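Local coordinates for protein alpha-glucosidase ([Eubacterium] rectale, PDB 6PNR) that probably hydrolyses alpha-linked sulfoquinovosides as a family 31 glycoside hydrolase, its pocket holding a sulfonated aza-sugar inhibitor, at residues Pro27-Gly32 and Phe55-Thr60; Tyr76-Ile81 and Glu93-Arg98. All blocks are in the same frame, centred on the assembly; numbering follows the deposited sequence.

How the contacts relate
Followed from the N terminus, the chain first runs out along strand 29-41 and back along strand 44-56, and contact 1 (Pro27-Gly32 with Phe55-Thr60) closes that hairpin at its open end. After strands 61-64 and 68-73 comes a second hairpin, 77-83 and 87-94, closed by contact 2 (Tyr76-Ile81 with Glu93-Arg98). The two closures follow in series and neither encloses the other. Contact 1 belongs to the six-stranded antiparallel sheet and contact 2 to the eight-stranded one. Their centres lie about 11 Å apart, and Leu57, Phe55 and Val31 of contact 1 pack on Tyr76 and Ile77 of contact 2, tying the sheets together.

Contact 1 (Pro27-Gly32 and Phe55-Thr60); sequences PMIYVG and FPLKLT
Phe55 CG lies between its own backbone N and carbonyl carbon (chi1 47°), which folds the ring back over the neighbouring strand and brings it to Val31. CG2 of Val31 takes the same kind of position (chi1 -61°, with CG1 anti to the carbonyl carbon), which sets this methyl between the Phe55 ring and Leu57. Val31 CG2 lies 3.5 Å from Phe55 CE1 and 3.7 Å from Leu57 CD2. The Phe55 ring also has the carbonyl oxygen of Val31 over its centre, 3.9 Å above the plane.

The backbone evidence is that of an antiparallel pair at the open end of the hairpin formed by strands 29-41 and 44-56. Val31 and Phe55 form the hydrogen-bonded pair, with Val31 N to Phe55 O at 3.1 Å and Phe55 N to Val31 O at 3.0 Å. One step on, Tyr30 and Pro56 are a non-hydrogen-bonded pair, a position where the missing amide hydrogen of proline costs no bond across this pair. Beyond it, Leu57 N reaches Ile29 O at 3.1 Å.

On the face carrying Tyr30 and Pro56, the tyrosine ring crosses the proline obliquely, and Tyr30 CE2 lies 3.6 Å from Pro56 CB. Pro27 settles alongside the same proline. Leu57, just past the end of its strand, turns its side chain toward Pro27-Gly32: Leu57 CD1 meets Ile29 CG2 at 3.6 Å and also touches Val31 CG1. Phe73 of strand 68-73 touches both Ile29 and Leu57, and Pro56 packs on Glu53 of the second subunit.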
loop_
_atom_site.group_PDB
_atom_site.type_symbol
_atom_site.label_atom_id
_atom_site.label_comp_id
_atom_site.label_asym_id
_atom_site.label_seq_id
_atom_site.Cartn_x
_atom_site.Cartn_y
_atom_site.Cartn_z
ATOM N N PRO A 27 7.477 -10.896 -27.778
ATOM C CA PRO A 27 7.028 -9.646 -28.404
ATOM C C PRO A 27 7.658 -8.423 -27.757
ATOM O O PRO A 27 7.912 -8.383 -26.552
ATOM C CB PRO A 27 5.509 -9.664 -28.193
ATOM C CG PRO A 27 5.311 -10.551 -27.013
ATOM C CD PRO A 27 6.368 -11.611 -27.129
ATOM N N MET A 28 7.897 -7.409 -28.589
ATOM C CA MET A 28 8.564 -6.187 -28.170
ATOM C C MET A 28 7.596 -5.127 -27.667
ATOM O O MET A 28 7.993 -4.281 -26.860
ATOM C CB MET A 28 9.387 -5.618 -29.334
ATOM C CG MET A 28 10.396 -4.537 -28.955
ATOM S SD MET A 28 11.454 -4.036 -30.341
ATOM C CE MET A 28 10.279 -3.179 -31.375
ATOM N N ILE A 29 6.344 -5.139 -28.122
ATOM C CA ILE A 29 5.379 -4.091 -27.803
ATOM C C ILE A 29 4.049 -4.727 -27.413
ATOM O O ILE A 29 3.534 -5.596 -28.126
ATOM C CB ILE A 29 5.175 -3.126 -28.987
ATOM C CG1 ILE A 29 6.500 -2.494 -29.421
ATOM C CG2 ILE A 29 4.169 -2.053 -28.633
ATOM C CD1 ILE A 29 6.393 -1.683 -30.715
ATOM N N TYR A 30 3.497 -4.293 -26.282
ATOM C CA TYR A 30 2.096 -4.495 -25.957
ATOM C C TYR A 30 1.402 -3.140 -25.942
ATOM O O TYR A 30 2.001 -2.119 -25.590
ATOM C CB TYR A 30 1.898 -5.169 -24.585
ATOM C CG TYR A 30 2.623 -6.491 -24.382
ATOM C CD1 TYR A 30 4.009 -6.547 -24.308
ATOM C CD2 TYR A 30 1.906 -7.678 -24.210
ATOM C CE1 TYR A 30 4.673 -7.749 -24.102
ATOM C CE2 TYR A 30 2.558 -8.884 -24.001
ATOM C CZ TYR A 30 3.935 -8.911 -23.951
ATOM O OH TYR A 30 4.578 -10.104 -23.749
ATOM N N VAL A 31 0.122 -3.143 -26.296
ATOM C CA VAL A 31 -0.698 -1.944 -26.273
ATOM C C VAL A 31 -1.970 -2.275 -25.515
ATOM O O VAL A 31 -2.317 -3.440 -25.318
ATOM C CB VAL A 31 -1.023 -1.444 -27.689
ATOM C CG1 VAL A 31 0.256 -1.109 -28.405
ATOM C CG2 VAL A 31 -1.772 -2.523 -28.451
ATOM N N GLY A 32 -2.669 -1.239 -25.077
ATOM C CA GLY A 32 -3.910 -1.494 -24.392
ATOM C C GLY A 32 -4.621 -0.225 -23.998
ATOM O O GLY A 32 -4.323 0.866 -24.487
ATOM N N PHE A 55 -2.469 -6.379 -24.837
ATOM C CA PHE A 55 -2.193 -7.533 -25.685
ATOM C C PHE A 55 -0.941 -7.276 -26.500
ATOM O O PHE A 55 -0.658 -6.125 -26.860
ATOM C CB PHE A 55 -3.385 -7.851 -26.604
ATOM C CG PHE A 55 -3.949 -6.658 -27.313
ATOM C CD1 PHE A 55 -3.411 -6.235 -28.518
ATOM C CD2 PHE A 55 -5.027 -5.969 -26.790
ATOM C CE1 PHE A 55 -3.935 -5.139 -29.182
ATOM C CE2 PHE A 55 -5.553 -4.871 -27.445
ATOM C CZ PHE A 55 -5.008 -4.459 -28.649
ATOM N N PRO A 56 -0.160 -8.315 -26.787
ATOM C CA PRO A 56 1.028 -8.132 -27.620
ATOM C C PRO A 56 0.649 -7.902 -29.072
ATOM O O PRO A 56 -0.402 -8.338 -29.545
ATOM C CB PRO A 56 1.790 -9.449 -27.448
ATOM C CG PRO A 56 0.708 -10.455 -27.157
ATOM C CD PRO A 56 -0.337 -9.716 -26.359
ATOM N N LEU A 57 1.516 -7.190 -29.776
ATOM C CA LEU A 57 1.295 -6.886 -31.178
ATOM C C LEU A 57 1.929 -7.958 -32.055
ATOM O O LEU A 57 2.962 -8.538 -31.707
ATOM C CB LEU A 57 1.882 -5.521 -31.529
ATOM C CG LEU A 57 1.218 -4.307 -30.884
ATOM C CD1 LEU A 57 1.953 -3.056 -31.322
ATOM C CD2 LEU A 57 -0.235 -4.248 -31.281
ATOM N N LYS A 58 1.300 -8.210 -33.204
ATOM C CA LYS A 58 1.837 -9.108 -34.221
ATOM C C LYS A 58 2.548 -8.289 -35.288
ATOM O O LYS A 58 1.995 -7.300 -35.778
ATOM C CB LYS A 58 0.726 -9.941 -34.864
ATOM C CG LYS A 58 0.097 -10.985 -33.967
ATOM C CD LYS A 58 -0.972 -11.766 -34.728
ATOM C CE LYS A 58 -1.432 -12.997 -33.954
ATOM N NZ LYS A 58 -0.407 -14.085 -33.958
ATOM N N LEU A 59 3.773 -8.696 -35.634
ATOM C CA LEU A 59 4.537 -8.067 -36.714
ATOM C C LEU A 59 4.033 -8.602 -38.051
ATOM O O LEU A 59 4.253 -9.773 -38.377
ATOM C CB LEU A 59 6.030 -8.348 -36.552
ATOM C CG LEU A 59 6.991 -7.804 -37.616
ATOM C CD1 LEU A 59 6.849 -6.300 -37.801
ATOM C CD2 LEU A 59 8.436 -8.162 -37.269
ATOM N N THR A 60 3.365 -7.748 -38.831
ATOM C CA THR A 60 2.710 -8.183 -40.057
ATOM C C THR A 60 3.353 -7.663 -41.338
ATOM O O THR A 60 2.974 -8.115 -42.420
ATOM C CB THR A 60 1.233 -7.766 -40.049
ATOM O OG1 THR A 60 1.141 -6.353 -39.837
ATOM C CG2 THR A 60 0.479 -8.494 -38.951
#

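Contact 2 (Tyr76-Ile81 and Glu93-Arg98); sequences YIIAKI and EQKDDR
This surface contact is the open end of the antiparallel hairpin 77-83/87-94, within the eight-stranded sheet. Ile78 and Glu93 are its hydrogen-bonded pair, with Ile78 N to Glu93 O at 2.9 Å and Glu93 N to Ile78 O at 2.7 Å. Ile77 and Gln94 form the non-hydrogen-bonded pair. Past it, Lys95 N bonds Tyr76 O at 2.8 Å from above the carbonyl plane (45° out of it), a departure from strand geometry where the chains leave the sheet. Tyr76 and Ile77, both opposite Phe73, form a classic beta bulge.

The Asp96 carboxylate lies beside the Tyr76 ring, almost coplanar with it (11°), and Asp96 OD2 meets the ring edge at Tyr76 CE1, 3.2 Å away. Asp96 holds its CG trans to the main-chain N (chi1 -174°), which carries the carboxylate to the ring, while its OD1 accepts from Arg98 N in an Asx turn. An alanine here is likely to leave Arg98 N without this acceptor and the Tyr76 edge without its carboxylate neighbour. Lys95, bent at chi2 and chi3, lays its CD against Ile78 CD1 at 3.8 Å. Gln94 NE2 grips Asp96 O.

Around this end, Ile77 touches Val31 of strand 29-41, Ile78 meets Arg70 of strand 68-73, and Arg98 makes a salt bridge to Glu53 of strand 44-56.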
loop_
_atom_site.group_PDB
_atom_site.type_symbol
_atom_site.label_atom_id
_atom_site.label_comp_id
_atom_site.label_asym_id
_atom_site.label_seq_id
_atom_site.Cartn_x
_atom_site.Cartn_y
_atom_site.Cartn_z
ATOM N N TYR A 76 -2.401 -1.111 -35.532
ATOM C CA TYR A 76 -2.163 -0.474 -34.241
ATOM C C TYR A 76 -0.996 0.506 -34.268
ATOM O O TYR A 76 -1.164 1.670 -33.895
ATOM C CB TYR A 76 -1.928 -1.539 -33.164
ATOM C CG TYR A 76 -3.131 -2.419 -32.884
ATOM C CD1 TYR A 76 -4.310 -1.888 -32.377
ATOM C CD2 TYR A 76 -3.076 -3.782 -33.120
ATOM C CE1 TYR A 76 -5.410 -2.704 -32.122
ATOM C CE2 TYR A 76 -4.155 -4.597 -32.865
ATOM C CZ TYR A 76 -5.316 -4.059 -32.373
ATOM O OH TYR A 76 -6.372 -4.900 -32.136
ATOM N N ILE A 77 0.185 0.060 -34.695
ATOM C CA ILE A 77 1.429 0.808 -34.547
ATOM C C ILE A 77 2.281 0.618 -35.797
ATOM O O ILE A 77 2.397 -0.496 -36.319
ATOM C CB ILE A 77 2.221 0.344 -33.303
ATOM C CG1 ILE A 77 1.433 0.578 -32.007
ATOM C CG2 ILE A 77 3.579 1.015 -33.238
ATOM C CD1 ILE A 77 1.204 2.036 -31.676
ATOM N N ILE A 78 2.903 1.700 -36.260
ATOM C CA ILE A 78 3.991 1.629 -37.228
ATOM C C ILE A 78 5.240 2.195 -36.568
ATOM O O ILE A 78 5.210 3.313 -36.043
ATOM C CB ILE A 78 3.664 2.396 -38.524
ATOM C CG1 ILE A 78 2.384 1.846 -39.160
ATOM C CG2 ILE A 78 4.846 2.325 -39.484
ATOM C CD1 ILE A 78 1.859 2.685 -40.309
ATOM N N ALA A 79 6.332 1.427 -36.591
ATOM C CA ALA A 79 7.598 1.845 -35.998
ATOM C C ALA A 79 8.643 2.012 -37.090
ATOM O O ALA A 79 8.896 1.074 -37.854
ATOM C CB ALA A 79 8.086 0.838 -34.958
ATOM N N LYS A 80 9.250 3.201 -37.148
ATOM C CA LYS A 80 10.312 3.533 -38.091
ATOM C C LYS A 80 11.641 3.567 -37.345
ATOM O O LYS A 80 11.850 4.425 -36.480
ATOM C CB LYS A 80 10.062 4.886 -38.756
ATOM C CG LYS A 80 9.155 4.884 -39.978
ATOM C CD LYS A 80 9.516 6.070 -40.891
ATOM C CE LYS A 80 8.281 6.777 -41.466
ATOM N NZ LYS A 80 7.484 5.928 -42.400
ATOM N N ILE A 81 12.537 2.649 -37.692
ATOM C CA ILE A 81 13.800 2.450 -36.995
ATOM C C ILE A 81 14.934 2.923 -37.895
ATOM O O ILE A 81 15.054 2.472 -39.040
ATOM C CB ILE A 81 13.976 0.974 -36.611
ATOM C CG1 ILE A 81 12.737 0.507 -35.841
ATOM C CG2 ILE A 81 15.271 0.761 -35.828
ATOM C CD1 ILE A 81 12.697 -0.961 -35.571
ATOM N N GLU A 93 4.168 5.603 -34.951
ATOM C CA GLU A 93 2.923 6.170 -35.443
ATOM C C GLU A 93 1.757 5.344 -34.916
ATOM O O GLU A 93 1.741 4.117 -35.067
ATOM C CB GLU A 93 2.906 6.210 -36.972
ATOM C CG GLU A 93 1.684 6.905 -37.545
ATOM C CD GLU A 93 1.706 6.967 -39.062
ATOM O OE1 GLU A 93 2.718 6.543 -39.667
ATOM O OE2 GLU A 93 0.704 7.440 -39.644
ATOM N N GLN A 94 0.790 6.016 -34.307
ATOM C CA GLN A 94 -0.373 5.355 -33.726
ATOM C C GLN A 94 -1.497 5.288 -34.755
ATOM O O GLN A 94 -2.008 6.325 -35.193
ATOM C CB GLN A 94 -0.828 6.103 -32.477
ATOM C CG GLN A 94 -2.187 5.690 -31.937
ATOM C CD GLN A 94 -2.469 6.330 -30.589
ATOM O OE1 GLN A 94 -1.681 7.143 -30.102
ATOM N NE2 GLN A 94 -3.585 5.955 -29.972
ATOM N N LYS A 95 -1.893 4.065 -35.121
ATOM C CA LYS A 95 -2.935 3.815 -36.112
ATOM C C LYS A 95 -4.286 3.461 -35.502
ATOM O O LYS A 95 -5.267 3.334 -36.242
ATOM C CB LYS A 95 -2.502 2.680 -37.059
ATOM C CG LYS A 95 -1.159 2.907 -37.765
ATOM C CD LYS A 95 -1.198 4.137 -38.665
ATOM C CE LYS A 95 -2.331 4.057 -39.685
ATOM N NZ LYS A 95 -2.548 5.358 -40.379
ATOM N N ASP A 96 -4.362 3.275 -34.185
ATOM C CA ASP A 96 -5.621 2.991 -33.498
ATOM C C ASP A 96 -5.743 3.975 -32.343
ATOM O O ASP A 96 -4.953 3.922 -31.398
ATOM C CB ASP A 96 -5.666 1.542 -33.004
ATOM C CG ASP A 96 -7.025 1.156 -32.400
ATOM O OD1 ASP A 96 -7.828 2.057 -32.071
ATOM O OD2 ASP A 96 -7.285 -0.060 -32.244
ATOM N N ASP A 97 -6.741 4.861 -32.411
ATOM C CA ASP A 97 -6.846 5.949 -31.442
ATOM C C ASP A 97 -7.272 5.475 -30.054
ATOM O O ASP A 97 -7.117 6.231 -29.085
ATOM C CB ASP A 97 -7.838 7.004 -31.940
ATOM C CG ASP A 97 -7.564 7.435 -33.367
ATOM O OD1 ASP A 97 -6.371 7.504 -33.759
ATOM O OD2 ASP A 97 -8.549 7.699 -34.095
ATOM N N ARG A 98 -7.813 4.258 -29.940
ATOM C CA ARG A 98 -8.265 3.741 -28.654
ATOM C C ARG A 98 -7.122 3.482 -27.688
ATOM O O ARG A 98 -7.349 3.451 -26.473
ATOM C CB ARG A 98 -9.031 2.433 -28.842
ATOM C CG ARG A 98 -10.366 2.553 -29.525
ATOM C CD ARG A 98 -11.026 1.179 -29.629
ATOM N NE ARG A 98 -11.359 0.620 -28.318
ATOM C CZ ARG A 98 -10.690 -0.366 -27.727
ATOM N NH1 ARG A 98 -9.643 -0.919 -28.327
ATOM N NH2 ARG A 98 -11.075 -0.803 -26.534
#